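Local coordinates for devB protein (Vibrio cholerae O1 biovar eltor str. N16961, PDB 1Y89) that probably hydrolyses 6-phosphogluconolactone to 6-phosphogluconate, a step of the oxidative pentose phosphate pathway, at residues L22-Q27 against A184-Y189; H121-E126 against P130-I135; G140-G143 against F149-Q152; A197-Q202 against L211-A216. All coordinates share one frame; numbering follows the deposited sequence.

Contact 1. Residues L22-Q27 against A184-Y189; sequences LAYSQQ and AKRISY. With PE5 (3,6,9,12,15,18,21,24-octaoxahexacosan-1-ol), chain F.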
loop_
_atom_site.group_PDB
_atom_site.type_symbol
_atom_site.label_atom_id
_atom_site.label_comp_id
_atom_site.label_asym_id
_atom_site.label_seq_id
_atom_site.Cartn_x
_atom_site.Cartn_y
_atom_site.Cartn_z
ATOM N N LEU A 22 -13.210 9.020 -2.938
ATOM C CA LEU A 22 -13.258 10.465 -2.687
ATOM C C LEU A 22 -12.080 11.207 -3.354
ATOM O O LEU A 22 -12.279 12.194 -4.098
ATOM C CB LEU A 22 -13.262 10.732 -1.166
ATOM C CG LEU A 22 -13.332 12.199 -0.698
ATOM C CD1 LEU A 22 -14.505 12.915 -1.341
ATOM C CD2 LEU A 22 -13.436 12.302 0.829
ATOM N N ALA A 23 -10.853 10.757 -3.080
ATOM C CA ALA A 23 -9.668 11.441 -3.620
ATOM C C ALA A 23 -9.651 11.418 -5.155
ATOM O O ALA A 23 -9.355 12.429 -5.803
ATOM C CB ALA A 23 -8.364 10.782 -3.069
ATOM N N TYR A 24 -9.982 10.268 -5.735
ATOM C CA TYR A 24 -10.105 10.186 -7.193
ATOM C C TYR A 24 -11.074 11.245 -7.718
ATOM O O TYR A 24 -10.776 11.901 -8.715
ATOM C CB TYR A 24 -10.614 8.808 -7.627
ATOM C CG TYR A 24 -9.541 7.739 -7.752
ATOM C CD1 TYR A 24 -8.458 7.903 -8.648
ATOM C CD2 TYR A 24 -9.642 6.527 -7.032
ATOM C CE1 TYR A 24 -7.484 6.887 -8.797
ATOM C CE2 TYR A 24 -8.668 5.517 -7.173
ATOM C CZ TYR A 24 -7.598 5.706 -8.050
ATOM O OH TYR A 24 -6.648 4.708 -8.202
ATOM N N SER A 25 -12.217 11.420 -7.038
ATOM C CA SER A 25 -13.265 12.354 -7.520
ATOM C C SER A 25 -12.857 13.832 -7.477
ATOM O O SER A 25 -13.485 14.673 -8.101
ATOM C CB SER A 25 -14.561 12.176 -6.717
ATOM O OG SER A 25 -14.500 12.819 -5.442
ATOM N N GLN A 26 -11.812 14.140 -6.729
ATOM C CA GLN A 26 -11.402 15.527 -6.480
ATOM C C GLN A 26 -10.329 16.018 -7.479
ATOM O O GLN A 26 -9.772 17.088 -7.318
ATOM C CB GLN A 26 -10.917 15.661 -5.021
ATOM C CG GLN A 26 -12.028 15.507 -3.986
ATOM C CD GLN A 26 -11.498 15.357 -2.569
ATOM O OE1 GLN A 26 -10.394 14.824 -2.349
ATOM N NE2 GLN A 26 -12.293 15.794 -1.596
ATOM N N GLN A 27 -10.078 15.256 -8.538
ATOM C CA GLN A 27 -9.071 15.661 -9.554
ATOM C C GLN A 27 -9.636 16.439 -10.744
ATOM O O GLN A 27 -8.916 16.737 -11.706
ATOM C CB GLN A 27 -8.331 14.442 -10.074
ATOM C CG GLN A 27 -7.744 13.521 -9.023
ATOM C CD GLN A 27 -7.083 12.289 -9.716
ATOM O OE1 GLN A 27 -7.740 11.256 -9.976
ATOM N NE2 GLN A 27 -5.806 12.440 -10.103
ATOM N N ALA A 184 -4.980 -1.992 -17.072
ATOM C CA ALA A 184 -5.432 -0.987 -16.100
ATOM C C ALA A 184 -4.282 -0.388 -15.280
ATOM O O ALA A 184 -3.234 -1.030 -15.091
ATOM C CB ALA A 184 -6.496 -1.577 -15.196
ATOM N N LYS A 185 -4.459 0.846 -14.805
ATOM C CA LYS A 185 -3.418 1.474 -13.986
ATOM C C LYS A 185 -3.302 0.791 -12.616
ATOM O O LYS A 185 -2.223 0.790 -11.995
ATOM C CB LYS A 185 -3.719 2.951 -13.789
ATOM C CG LYS A 185 -3.622 3.750 -15.107
ATOM C CD LYS A 185 -4.110 5.167 -14.868
ATOM C CE LYS A 185 -4.313 5.969 -16.204
ATOM N NZ LYS A 185 -4.999 7.318 -15.965
ATOM N N ARG A 186 -4.411 0.211 -12.165
ATOM C CA ARG A 186 -4.527 -0.285 -10.801
ATOM C C ARG A 186 -5.647 -1.296 -10.754
ATOM O O ARG A 186 -6.771 -0.996 -11.191
ATOM C CB ARG A 186 -4.817 0.886 -9.850
ATOM C CG ARG A 186 -5.054 0.445 -8.377
ATOM C CD ARG A 186 -5.451 1.666 -7.552
ATOM N NE ARG A 186 -5.622 1.310 -6.130
ATOM C CZ ARG A 186 -6.179 2.092 -5.219
ATOM N NH1 ARG A 186 -6.644 3.303 -5.560
ATOM N NH2 ARG A 186 -6.289 1.646 -3.966
ATOM N N ILE A 187 -5.359 -2.508 -10.271
ATOM C CA ILE A 187 -6.422 -3.478 -10.045
ATOM C C ILE A 187 -6.272 -3.957 -8.615
ATOM O O ILE A 187 -5.154 -4.064 -8.109
ATOM C CB ILE A 187 -6.413 -4.674 -11.078
ATOM C CG1 ILE A 187 -5.239 -5.639 -10.794
ATOM C CG2 ILE A 187 -6.331 -4.144 -12.566
ATOM C CD1 ILE A 187 -5.185 -6.909 -11.761
ATOM N N SER A 188 -7.400 -4.223 -7.967
ATOM C CA SER A 188 -7.401 -4.491 -6.540
ATOM C C SER A 188 -8.318 -5.650 -6.275
ATOM O O SER A 188 -9.530 -5.512 -6.434
ATOM C CB SER A 188 -7.886 -3.266 -5.716
ATOM O OG SER A 188 -7.191 -2.073 -6.063
ATOM N N TYR A 189 -7.732 -6.774 -5.876
ATOM C CA TYR A 189 -8.498 -7.966 -5.511
ATOM C C TYR A 189 -8.949 -7.834 -4.062
ATOM O O TYR A 189 -8.106 -7.656 -3.175
ATOM C CB TYR A 189 -7.635 -9.215 -5.647
ATOM C CG TYR A 189 -7.277 -9.555 -7.076
ATOM C CD1 TYR A 189 -8.227 -10.150 -7.918
ATOM C CD2 TYR A 189 -5.972 -9.322 -7.577
ATOM C CE1 TYR A 189 -7.932 -10.485 -9.222
ATOM C CE2 TYR A 189 -5.645 -9.646 -8.911
ATOM C CZ TYR A 189 -6.629 -10.243 -9.714
ATOM O OH TYR A 189 -6.364 -10.587 -11.023
HETATM O O1 PE5 F . -4.864 12.008 -5.790
HETATM C C1 PE5 F . -5.197 10.818 -6.519
HETATM C C2 PE5 F . -6.305 10.053 -5.806
HETATM O O2 PE5 F . -6.057 8.648 -5.853
HETATM C C3 PE5 F . -6.272 7.961 -4.631
HETATM C C4 PE5 F . -5.728 6.565 -4.810
HETATM O O3 PE5 F . -4.390 6.491 -4.334
#

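Contact 2. Residues H121-E126 against P130-I135; sequences HVIPTE and PVFDWI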
loop_
_atom_site.group_PDB
_atom_site.type_symbol
_atom_site.label_atom_id
_atom_site.label_comp_id
_atom_site.label_asym_id
_atom_site.label_seq_id
_atom_site.Cartn_x
_atom_site.Cartn_y
_atom_site.Cartn_z
ATOM N N HIS A 121 -14.445 3.740 -26.918
ATOM C CA HIS A 121 -14.813 5.078 -27.384
ATOM C C HIS A 121 -14.418 6.187 -26.395
ATOM O O HIS A 121 -13.856 7.200 -26.794
ATOM C CB HIS A 121 -16.306 5.195 -27.731
ATOM C CG HIS A 121 -16.686 6.527 -28.310
ATOM N ND1 HIS A 121 -16.185 6.992 -29.508
ATOM C CD2 HIS A 121 -17.509 7.498 -27.849
ATOM C CE1 HIS A 121 -16.702 8.178 -29.777
ATOM N NE2 HIS A 121 -17.496 8.517 -28.778
ATOM N N VAL A 122 -14.699 5.986 -25.121
ATOM C CA VAL A 122 -14.596 7.107 -24.194
ATOM C C VAL A 122 -13.461 7.032 -23.190
ATOM O O VAL A 122 -13.078 8.062 -22.628
ATOM C CB VAL A 122 -15.922 7.429 -23.470
ATOM C CG1 VAL A 122 -17.051 7.645 -24.494
ATOM C CG2 VAL A 122 -16.290 6.370 -22.462
ATOM N N ILE A 123 -12.911 5.838 -22.984
ATOM C CA ILE A 123 -11.800 5.702 -22.031
ATOM C C ILE A 123 -10.480 5.844 -22.787
ATOM O O ILE A 123 -10.262 5.150 -23.786
ATOM C CB ILE A 123 -11.823 4.332 -21.283
ATOM C CG1 ILE A 123 -13.192 4.078 -20.648
ATOM C CG2 ILE A 123 -10.712 4.273 -20.201
ATOM C CD1 ILE A 123 -13.354 2.647 -20.039
ATOM N N PRO A 124 -9.573 6.721 -22.311
ATOM C CA PRO A 124 -8.281 6.835 -23.010
ATOM C C PRO A 124 -7.640 5.468 -23.161
ATOM O O PRO A 124 -7.687 4.640 -22.234
ATOM C CB PRO A 124 -7.447 7.707 -22.066
ATOM C CG PRO A 124 -8.484 8.543 -21.334
ATOM C CD PRO A 124 -9.657 7.611 -21.139
ATOM N N THR A 125 -7.050 5.224 -24.329
ATOM C CA THR A 125 -6.502 3.910 -24.646
ATOM C C THR A 125 -4.977 3.925 -24.693
ATOM O O THR A 125 -4.349 4.994 -24.780
ATOM C CB THR A 125 -7.026 3.426 -25.999
ATOM O OG1 THR A 125 -6.708 4.420 -26.989
ATOM C CG2 THR A 125 -8.549 3.243 -25.948
ATOM N N GLU A 126 -4.399 2.728 -24.650
ATOM C CA GLU A 126 -2.981 2.502 -24.811
ATOM C C GLU A 126 -2.881 1.250 -25.664
ATOM O O GLU A 126 -3.386 0.192 -25.286
ATOM C CB GLU A 126 -2.272 2.315 -23.459
ATOM C CG GLU A 126 -0.753 2.455 -23.560
ATOM C CD GLU A 126 0.003 2.132 -22.256
ATOM O OE1 GLU A 126 -0.640 1.957 -21.168
ATOM O OE2 GLU A 126 1.267 2.060 -22.345
ATOM N N PRO A 130 -8.605 0.262 -23.715
ATOM C CA PRO A 130 -8.985 1.257 -22.695
ATOM C C PRO A 130 -8.204 1.016 -21.415
ATOM O O PRO A 130 -8.094 -0.146 -20.939
ATOM C CB PRO A 130 -10.474 0.967 -22.452
ATOM C CG PRO A 130 -10.737 -0.367 -23.067
ATOM C CD PRO A 130 -9.773 -0.504 -24.190
ATOM N N VAL A 131 -7.688 2.104 -20.854
ATOM C CA VAL A 131 -6.884 2.028 -19.645
ATOM C C VAL A 131 -7.747 2.487 -18.439
ATOM O O VAL A 131 -8.021 3.668 -18.255
ATOM C CB VAL A 131 -5.600 2.856 -19.797
ATOM C CG1 VAL A 131 -4.809 2.914 -18.436
ATOM C CG2 VAL A 131 -4.728 2.289 -20.965
ATOM N N PHE A 132 -8.224 1.529 -17.650
ATOM C CA PHE A 132 -8.979 1.879 -16.457
ATOM C C PHE A 132 -8.068 2.502 -15.423
ATOM O O PHE A 132 -6.898 2.101 -15.264
ATOM C CB PHE A 132 -9.719 0.657 -15.882
ATOM C CG PHE A 132 -11.056 0.422 -16.561
ATOM C CD1 PHE A 132 -11.118 -0.188 -17.817
ATOM C CD2 PHE A 132 -12.229 0.888 -15.972
ATOM C CE1 PHE A 132 -12.335 -0.352 -18.483
ATOM C CE2 PHE A 132 -13.475 0.738 -16.606
ATOM C CZ PHE A 132 -13.545 0.116 -17.839
ATOM N N ASP A 133 -8.610 3.487 -14.731
ATOM C CA ASP A 133 -7.904 4.064 -13.580
ATOM C C ASP A 133 -7.881 3.077 -12.427
ATOM O O ASP A 133 -6.885 3.010 -11.691
ATOM C CB ASP A 133 -8.555 5.379 -13.143
ATOM C CG ASP A 133 -8.411 6.458 -14.188
ATOM O OD1 ASP A 133 -7.324 7.074 -14.264
ATOM O OD2 ASP A 133 -9.371 6.666 -14.956
ATOM N N TRP A 134 -8.946 2.289 -12.293
ATOM C CA TRP A 134 -9.079 1.408 -11.134
ATOM C C TRP A 134 -10.087 0.322 -11.423
ATOM O O TRP A 134 -11.232 0.604 -11.853
ATOM C CB TRP A 134 -9.568 2.214 -9.927
ATOM C CG TRP A 134 -9.375 1.511 -8.575
ATOM C CD1 TRP A 134 -8.613 0.391 -8.311
ATOM C CD2 TRP A 134 -9.910 1.946 -7.321
ATOM N NE1 TRP A 134 -8.656 0.102 -6.958
ATOM C CE2 TRP A 134 -9.438 1.050 -6.328
ATOM C CE3 TRP A 134 -10.763 3.007 -6.942
ATOM C CZ2 TRP A 134 -9.772 1.196 -4.953
ATOM C CZ3 TRP A 134 -11.093 3.152 -5.581
ATOM C CH2 TRP A 134 -10.594 2.248 -4.606
ATOM N N ILE A 135 -9.692 -0.923 -11.192
ATOM C CA ILE A 135 -10.615 -2.038 -11.344
ATOM C C ILE A 135 -10.653 -2.747 -10.001
ATOM O O ILE A 135 -9.597 -3.207 -9.497
ATOM C CB ILE A 135 -10.172 -3.009 -12.487
ATOM C CG1 ILE A 135 -10.044 -2.239 -13.836
ATOM C CG2 ILE A 135 -11.141 -4.205 -12.614
ATOM C CD1 ILE A 135 -9.644 -3.147 -15.039
#

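Contact 3. Residues G140-G143 against F149-Q152; sequences GADG and FPGQ. With PO4 (phosphate ion), chain E.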
loop_
_atom_site.group_PDB
_atom_site.type_symbol
_atom_site.label_atom_id
_atom_site.label_comp_id
_atom_site.label_asym_id
_atom_site.label_seq_id
_atom_site.Cartn_x
_atom_site.Cartn_y
_atom_site.Cartn_z
ATOM N N GLY A 140 -13.061 -15.817 -6.485
ATOM C CA GLY A 140 -13.954 -16.881 -6.052
ATOM C C GLY A 140 -13.210 -17.979 -5.335
ATOM O O GLY A 140 -11.956 -17.984 -5.302
ATOM N N ALA A 141 -13.963 -18.928 -4.755
ATOM C CA ALA A 141 -13.338 -20.060 -4.069
ATOM C C ALA A 141 -12.556 -20.919 -5.077
ATOM O O ALA A 141 -11.650 -21.636 -4.672
ATOM C CB ALA A 141 -14.407 -20.935 -3.272
ATOM N N ASP A 142 -12.896 -20.797 -6.377
ATOM C CA ASP A 142 -12.212 -21.496 -7.498
ATOM C C ASP A 142 -11.121 -20.641 -8.142
ATOM O O ASP A 142 -10.512 -21.017 -9.159
ATOM C CB ASP A 142 -13.239 -21.907 -8.567
ATOM C CG ASP A 142 -13.872 -20.697 -9.260
ATOM O OD1 ASP A 142 -13.770 -19.558 -8.722
ATOM O OD2 ASP A 142 -14.492 -20.897 -10.326
ATOM N N GLY A 143 -10.862 -19.475 -7.552
ATOM C CA GLY A 143 -9.845 -18.575 -8.086
ATOM C C GLY A 143 -10.304 -17.672 -9.239
ATOM O O GLY A 143 -9.491 -16.956 -9.797
ATOM N N PHE A 149 -13.257 -17.749 -15.709
ATOM C CA PHE A 149 -13.245 -18.938 -14.861
ATOM C C PHE A 149 -12.084 -19.858 -15.223
ATOM O O PHE A 149 -11.683 -19.907 -16.394
ATOM C CB PHE A 149 -14.580 -19.680 -14.997
ATOM C CG PHE A 149 -15.733 -18.944 -14.337
ATOM C CD1 PHE A 149 -15.979 -19.094 -12.974
ATOM C CD2 PHE A 149 -16.567 -18.117 -15.089
ATOM C CE1 PHE A 149 -17.051 -18.415 -12.369
ATOM C CE2 PHE A 149 -17.636 -17.423 -14.494
ATOM C CZ PHE A 149 -17.861 -17.550 -13.137
ATOM N N PRO A 150 -11.569 -20.611 -14.233
ATOM C CA PRO A 150 -10.433 -21.518 -14.472
ATOM C C PRO A 150 -10.759 -22.533 -15.567
ATOM O O PRO A 150 -11.874 -23.034 -15.630
ATOM C CB PRO A 150 -10.221 -22.228 -13.116
ATOM C CG PRO A 150 -11.400 -21.841 -12.239
ATOM C CD PRO A 150 -12.033 -20.616 -12.826
ATOM N N GLY A 151 -9.798 -22.791 -16.445
ATOM C CA GLY A 151 -9.999 -23.726 -17.554
ATOM C C GLY A 151 -10.801 -23.180 -18.732
ATOM O O GLY A 151 -10.798 -23.789 -19.810
ATOM N N GLN A 152 -11.502 -22.061 -18.549
ATOM C CA GLN A 152 -12.308 -21.510 -19.638
ATOM C C GLN A 152 -11.912 -20.101 -20.045
ATOM O O GLN A 152 -12.560 -19.493 -20.893
ATOM C CB GLN A 152 -13.826 -21.668 -19.378
ATOM C CG GLN A 152 -14.395 -21.110 -18.094
ATOM C CD GLN A 152 -15.954 -21.258 -17.983
ATOM O OE1 GLN A 152 -16.700 -20.265 -18.049
ATOM N NE2 GLN A 152 -16.424 -22.493 -17.839
HETATM P P PO4 E . -17.266 -18.806 -5.771
HETATM O O1 PO4 E . -16.322 -19.575 -6.704
HETATM O O2 PO4 E . -16.628 -18.261 -4.504
HETATM O O3 PO4 E . -17.853 -17.635 -6.511
HETATM O O4 PO4 E . -18.388 -19.758 -5.384
#

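Contact 4. Residues A197-Q202 against L211-A216; sequences AEIVEQ and LPYPAA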
loop_
_atom_site.group_PDB
_atom_site.type_symbol
_atom_site.label_atom_id
_atom_site.label_comp_id
_atom_site.label_asym_id
_atom_site.label_seq_id
_atom_site.Cartn_x
_atom_site.Cartn_y
_atom_site.Cartn_z
ATOM N N ALA A 197 -9.549 -17.870 3.168
ATOM C CA ALA A 197 -8.202 -18.099 3.724
ATOM C C ALA A 197 -7.368 -19.156 3.002
ATOM O O ALA A 197 -6.139 -19.027 2.872
ATOM C CB ALA A 197 -8.263 -18.371 5.259
ATOM N N GLU A 198 -8.039 -20.216 2.553
ATOM C CA GLU A 198 -7.393 -21.357 1.941
ATOM C C GLU A 198 -6.809 -20.968 0.576
ATOM O O GLU A 198 -5.636 -21.252 0.243
ATOM C CB GLU A 198 -8.419 -22.516 1.834
ATOM C CG GLU A 198 -7.877 -23.799 1.237
ATOM C CD GLU A 198 -8.794 -25.016 1.512
ATOM O OE1 GLU A 198 -9.860 -24.861 2.159
ATOM O OE2 GLU A 198 -8.431 -26.138 1.097
ATOM N N ILE A 199 -7.619 -20.304 -0.211
ATOM C CA ILE A 199 -7.158 -19.936 -1.543
ATOM C C ILE A 199 -6.203 -18.748 -1.494
ATOM O O ILE A 199 -5.312 -18.681 -2.298
ATOM C CB ILE A 199 -8.303 -19.705 -2.536
ATOM C CG1 ILE A 199 -7.731 -19.769 -3.966
ATOM C CG2 ILE A 199 -9.114 -18.426 -2.212
ATOM C CD1 ILE A 199 -8.740 -19.789 -4.997
ATOM N N VAL A 200 -6.367 -17.846 -0.530
ATOM C CA VAL A 200 -5.307 -16.848 -0.246
ATOM C C VAL A 200 -3.959 -17.550 -0.006
ATOM O O VAL A 200 -2.947 -17.186 -0.627
ATOM C CB VAL A 200 -5.687 -15.896 0.940
ATOM C CG1 VAL A 200 -4.440 -15.089 1.453
ATOM C CG2 VAL A 200 -6.783 -14.956 0.495
ATOM N N GLU A 201 -3.947 -18.581 0.850
ATOM C CA GLU A 201 -2.696 -19.261 1.165
ATOM C C GLU A 201 -2.089 -19.909 -0.091
ATOM O O GLU A 201 -0.868 -19.876 -0.291
ATOM C CB GLU A 201 -2.890 -20.311 2.285
ATOM C CG GLU A 201 -1.592 -20.847 2.853
ATOM C CD GLU A 201 -1.046 -22.061 2.112
ATOM O OE1 GLU A 201 -1.725 -22.613 1.197
ATOM O OE2 GLU A 201 0.084 -22.480 2.467
ATOM N N GLN A 202 -2.946 -20.499 -0.923
ATOM C CA GLN A 202 -2.491 -21.158 -2.158
ATOM C C GLN A 202 -1.871 -20.180 -3.140
ATOM O O GLN A 202 -0.769 -20.402 -3.605
ATOM C CB GLN A 202 -3.627 -21.944 -2.831
ATOM C CG GLN A 202 -4.022 -23.172 -2.038
ATOM C CD GLN A 202 -5.324 -23.826 -2.531
ATOM O OE1 GLN A 202 -6.113 -23.209 -3.256
ATOM N NE2 GLN A 202 -5.562 -25.091 -2.096
ATOM N N LEU A 211 -0.737 -22.732 -10.853
ATOM C CA LEU A 211 -2.107 -22.602 -10.354
ATOM C C LEU A 211 -3.104 -22.385 -11.495
ATOM O O LEU A 211 -2.820 -21.643 -12.441
ATOM C CB LEU A 211 -2.204 -21.413 -9.372
ATOM C CG LEU A 211 -1.486 -21.528 -8.025
ATOM C CD1 LEU A 211 -1.658 -20.230 -7.237
ATOM C CD2 LEU A 211 -1.998 -22.738 -7.220
ATOM N N PRO A 212 -4.277 -23.020 -11.412
ATOM C CA PRO A 212 -5.260 -22.816 -12.470
ATOM C C PRO A 212 -6.103 -21.525 -12.268
ATOM O O PRO A 212 -6.989 -21.237 -13.078
ATOM C CB PRO A 212 -6.118 -24.079 -12.374
ATOM C CG PRO A 212 -6.098 -24.415 -10.908
ATOM C CD PRO A 212 -4.756 -23.953 -10.375
ATOM N N TYR A 213 -5.760 -20.707 -11.275
ATOM C CA TYR A 213 -6.591 -19.550 -10.868
ATOM C C TYR A 213 -6.357 -18.293 -11.703
ATOM O O TYR A 213 -5.287 -17.715 -11.634
ATOM C CB TYR A 213 -6.306 -19.199 -9.403
ATOM C CG TYR A 213 -6.362 -20.356 -8.450
ATOM C CD1 TYR A 213 -7.320 -21.350 -8.597
ATOM C CD2 TYR A 213 -5.480 -20.442 -7.376
ATOM C CE1 TYR A 213 -7.400 -22.403 -7.706
ATOM C CE2 TYR A 213 -5.539 -21.500 -6.481
ATOM C CZ TYR A 213 -6.517 -22.474 -6.655
ATOM O OH TYR A 213 -6.616 -23.548 -5.784
ATOM N N PRO A 214 -7.380 -17.821 -12.443
ATOM C CA PRO A 214 -7.241 -16.532 -13.125
ATOM C C PRO A 214 -6.720 -15.405 -12.202
ATOM O O PRO A 214 -5.860 -14.613 -12.625
ATOM C CB PRO A 214 -8.671 -16.251 -13.624
ATOM C CG PRO A 214 -9.227 -17.702 -13.876
ATOM C CD PRO A 214 -8.669 -18.487 -12.749
ATOM N N ALA A 215 -7.248 -15.298 -10.975
ATOM C CA ALA A 215 -6.799 -14.229 -10.061
ATOM C C ALA A 215 -5.314 -14.337 -9.688
ATOM O O ALA A 215 -4.688 -13.307 -9.410
ATOM C CB ALA A 215 -7.659 -14.180 -8.780
ATOM N N ALA A 216 -4.756 -15.559 -9.661
ATOM C CA ALA A 216 -3.287 -15.725 -9.507
ATOM C C ALA A 216 -2.478 -15.268 -10.742
ATOM O O ALA A 216 -1.314 -14.850 -10.616
ATOM C CB ALA A 216 -2.936 -17.173 -9.186
#

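Contact 1. Residues L22-Q27 against A184-Y189
Y24 and R186 make the whole of this buried contact, joining two backbones whose CA atoms stay 12.4 Å apart at these residues. Hydrogen bonding comes first: R186 NH1 donates to Y24 OH at 3.0 Å with an N-H...O angle of 164°, and the phenol oxygen lies in the guanidinium plane. NH1 in turn comes to the tyrosine at the ring edge, near its plane, by the hydroxyl, with the two flat groups tilted 37° to each other. CG of R186 is trans to the backbone N (chi1 176°) and the chain runs straight out to NE, which gives the arginine its reach. Charge pairing is supplied from outside: NH2 bridges to D20 and NE to E226, two carboxylates that probably hold the guanidinium fixed and positive. Van der Waals contacts involve the bound polyether PE5. Its O2 sits 3.7 Å above one face of the Y24 ring, toward the rim, while PE5 C2 approaches A23 CB (3.5 Å) and PE5 C4 approaches R186 NH1 (3.5 Å). The Y24-R186 bond and the D20 salt bridge tie the C-terminal part of helix 10-25 to the start of strand 186-191, as expected of a Rossmann-like alpha/beta fold, in which helices pack against a largely parallel central sheet.

Contact 2. Residues H121-E126 against P130-I135
I123 and P124 meet P130 and V131 at the base of a small beta hairpin, strands 125-126 and 129-130, which turns the chain from the end of helix 108-122 toward the central strand 134-137. T125 and P130 form an antiparallel non-hydrogen-bonded pair with diverging side chains, CA to CA 4.1 Å. Beside it V131 N donates to P124 O (2.9 Å, 164°), approaching nearly head-on to the carbonyl. I123 does most of the side-chain work, its CB and both branches each meeting a different residue. Its CB rests on P130 CB at 3.8 Å. CG2, trans to the backbone N, touches V131 O at 3.4 Å. CG1 lies opposite the carbonyl carbon (chi1 -52°) and continues extended (chi2 173°), which carries CD1 inward to the F132 ring. That ring starts from a CB directed away from residues 121-126, yet it swings back far enough to receive the methyl; W65 meets it edge-to-face and K176 makes a cation-pi contact with it. Nearer the surface, T125 turns CG2 and not its hydroxyl to the proline, 3.7 Å from P130 N. V131 CG2 reaches across to E126 CB at 3.5 Å. I123 CD1 ends 3.4 Å from F132 CZ, nearly as close to CE1.

Contact 3. Residues G140-G143 against F149-Q152
In a loop beside a bound phosphate, probably the substrate pocket of this family, D142 leans against F149 and P150. One carboxylate oxygen faces both: D142 OD2 lies 3.5 Å from P150 CD and 3.5 Å from F149 CD1, in the ring plane and at its edge, where it probably meets the positively polarised C-H rim. The carboxylate and ring planes are 57° apart. CG of D142 sits between the backbone N and the carbonyl carbon (chi1 66°), which brings the carboxylate over to F149 and P150. The other oxygen, OD1, is hydrogen-bonded to H144 ND1. The pyrrolidine ring of P150 also covers the backbone here, its CG 3.3 Å from D142 O. G140 to G143 form a type I beta turn closed by G143 N to G140 O (2.9 Å), and with H144 they match the Gly-X-Asp-Gly-His signature of the glucosamine-6-phosphate isomerase/6-phosphogluconolactonase family. The positive phi of G143, at its psi, would press any CB against the preceding carbonyl oxygen. At the head of the turn A141 N donates to phosphate O2 (2.8 Å, 160°), and G140 CA lies 3.4 Å from the same oxygen. The F149 ring is stacked with H144, the residue after G143, and meets H166 edge-to-face.

Contact 4. Residues A197-Q202 against L211-A216
L211 makes the first touch, a methyl contact that brings its CD1 to 3.7 Å from the carbonyl oxygen of Q202; the hydrogen bond to that oxygen comes from T206 OG1. P212 stays clear of helix 197-205 but lays its CD 4.0 Å above one face of the next residue's ring, toward the rim. Y213 then carries the contact. On the ring face opposite P212, I199 CD1 stands 3.8 Å from the centroid and almost on the ring normal, a well-centred CH-pi interaction. The isoleucine reaches this place because CG1 is trans to its backbone N (chi1 -162°) and CD1 extends onward, meeting the tyrosine from the opposite direction. The ring is thus sandwiched between aliphatic groups while its hydroxyl leaves at the edge: Y213 OH donates to Q202 OE1 at a short 2.6 Å. Amide and ring are only 19° from coplanar, yet the hydroxyl oxygen lies 48° out of the carbonyl plane and misses the lone-pair direction. Y213 also holds the N-cap position of helix 214-217. P214 and A215 form its first turn, and A216 N makes a weak backbone bond back to Y213 O. A215 packs on V139 and on Y189 of strand 186-191, and V200 of the facing helix packs on V191 of the same strand, so both helices lie against one strand of the central sheet.

From the N terminus, contact 1 opens at helix 10-25 and closes only with strand 186-191, enclosing a very long loop. Contacts 2 and 3 both fall within that loop, one after the other, each closing a short excursion: the hairpin ahead of strand 134-137, then the phosphate-side loop beyond it. Contact 4 follows in series and closes the short loop between helix 197-205 and helix 214-217; no two contacts cross. Contacts 1 and 2 adjoin through neighbouring strands 134-137 and 186-191, where K185 N meets F132 O and S188 OG meets W134 NE1. Contacts 3 and 4, with centres about 9 Å apart, are joined by A215 N and G143 O, linking the phosphate-side turn to helix 214-217.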